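Local structure of ethylbenzene dehydrogenase alpha-subunit (Aromatoleum aromaticum, 2IVF) at residues 131-134 with 135-138. The protein is the large molybdenum-cofactor subunit of a molybdopterin oxidoreductase, holding a molybdenum atom, two pterin guanine dinucleotide ligands and an iron/sulfur cluster. Numbering follows the deposited sequence.
Sequences SAFN and NNLY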
# COMPACT_ATOMS: atom_id res chain seq x y z
N SER A 131 -5.64 -6.90 -4.04
CA SER A 131 -5.73 -8.36 -3.93
C SER A 131 -6.50 -8.83 -2.69
O SER A 131 -6.70 -10.05 -2.51
CB SER A 131 -4.32 -8.95 -3.95
OG SER A 131 -3.70 -8.74 -5.21
N ALA A 132 -6.91 -7.89 -1.84
CA ALA A 132 -7.75 -8.17 -0.65
C ALA A 132 -9.00 -7.31 -0.60
O ALA A 132 -9.68 -7.23 0.42
CB ALA A 132 -6.94 -7.91 0.61
N PHE A 133 -9.35 -6.71 -1.73
CA PHE A 133 -10.48 -5.80 -1.78
C PHE A 133 -11.84 -6.44 -1.46
O PHE A 133 -12.74 -5.79 -0.97
CB PHE A 133 -10.53 -5.05 -3.13
CG PHE A 133 -11.43 -3.88 -3.03
CD1 PHE A 133 -10.98 -2.77 -2.35
CD2 PHE A 133 -12.73 -3.92 -3.49
CE1 PHE A 133 -11.83 -1.67 -2.15
CE2 PHE A 133 -13.57 -2.83 -3.28
CZ PHE A 133 -13.11 -1.72 -2.60
N ASN A 134 -11.99 -7.75 -1.67
CA ASN A 134 -13.20 -8.40 -1.24
C ASN A 134 -13.52 -8.12 0.23
O ASN A 134 -14.68 -8.10 0.63
CB ASN A 134 -13.04 -9.92 -1.45
CG ASN A 134 -12.10 -10.58 -0.41
OD1 ASN A 134 -10.91 -10.81 -0.68
ND2 ASN A 134 -12.66 -10.95 0.73
N ASN A 135 -12.49 -7.87 1.05
CA ASN A 135 -12.70 -7.59 2.46
C ASN A 135 -13.29 -6.23 2.69
O ASN A 135 -14.05 -6.06 3.62
CB ASN A 135 -11.38 -7.73 3.19
CG ASN A 135 -10.86 -9.13 3.10
OD1 ASN A 135 -11.43 -10.03 3.72
ND2 ASN A 135 -9.89 -9.36 2.23
N ASN A 136 -12.97 -5.29 1.80
CA ASN A 136 -13.61 -3.98 1.86
C ASN A 136 -15.10 -4.07 1.63
O ASN A 136 -15.91 -3.40 2.30
CB ASN A 136 -13.01 -3.02 0.85
CG ASN A 136 -11.63 -2.53 1.25
OD1 ASN A 136 -10.70 -3.30 1.27
ND2 ASN A 136 -11.50 -1.22 1.51
N LEU A 137 -15.48 -4.87 0.66
CA LEU A 137 -16.89 -5.00 0.29
C LEU A 137 -17.76 -5.58 1.40
O LEU A 137 -18.96 -5.39 1.40
CB LEU A 137 -17.01 -5.84 -0.98
CG LEU A 137 -16.35 -5.29 -2.22
CD1 LEU A 137 -16.64 -6.28 -3.41
CD2 LEU A 137 -16.79 -3.87 -2.53
N TYR A 138 -17.19 -6.31 2.34
CA TYR A 138 -17.99 -6.86 3.43
C TYR A 138 -17.55 -6.32 4.78
O TYR A 138 -17.95 -6.84 5.80
CB TYR A 138 -18.01 -8.39 3.34
CG TYR A 138 -18.40 -8.71 1.90
CD1 TYR A 138 -19.72 -8.60 1.48
CD2 TYR A 138 -17.40 -9.02 0.93
CE1 TYR A 138 -20.07 -8.84 0.16
CE2 TYR A 138 -17.71 -9.25 -0.39
CZ TYR A 138 -19.07 -9.15 -0.78
OH TYR A 138 -19.43 -9.33 -2.06
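Over one face of the Phe-133 ring lies CB of Asn-136, 3.7 Å from the ring centroid. This is a CH-pi contact, displaced toward the rim of the ring. It forms within a short, weakly bonded helical turn at about 134-137, entered from the loop that follows strand 102-108. The amide of Asn-136 lies nearly parallel to the ring, above its CD1-CE1 side, the two planes only 15° apart. CD2 of Leu-137 reaches CE2 of Phe-133 obliquely at 3.5 Å. CG of Phe-133 stands anti to the backbone N (chi1 -165°), which turns the ring back toward Asn-136 and Leu-137. CB of Leu-137 in turn covers part of one face of the Tyr-138 ring.

The carbonyl of Ala-132 takes two hydrogen bonds at the start of the turn. The amide N of Asn-135 lies 3.0 Å from O of Ala-132. ND2 of the same asparagine comes closer, 2.8 Å from O of Ala-132. Both donors come from the same face of the carbonyl plane. The backbone N stands well above that plane, 39° out of it, and ND2 is tilted less. O of Phe-133 takes weak bonds from N of Asn-136 and N of Leu-137.

The Phe-133 ring also stacks on Tyr-655 and meets Trp-654 edge-to-face, and its side chain lies about 7 Å from the iron/sulfur cluster, near it but not in contact. Asn-135 faces the beta-subunit, where its ND2 bonds Asn-40 and its OD1 bonds Lys-44 of that chain, so its amide is fixed from both chains. Buried OD1 of Asn-136 has no polar partner in the model and sits 3.7 Å from CD1 of Phe-133.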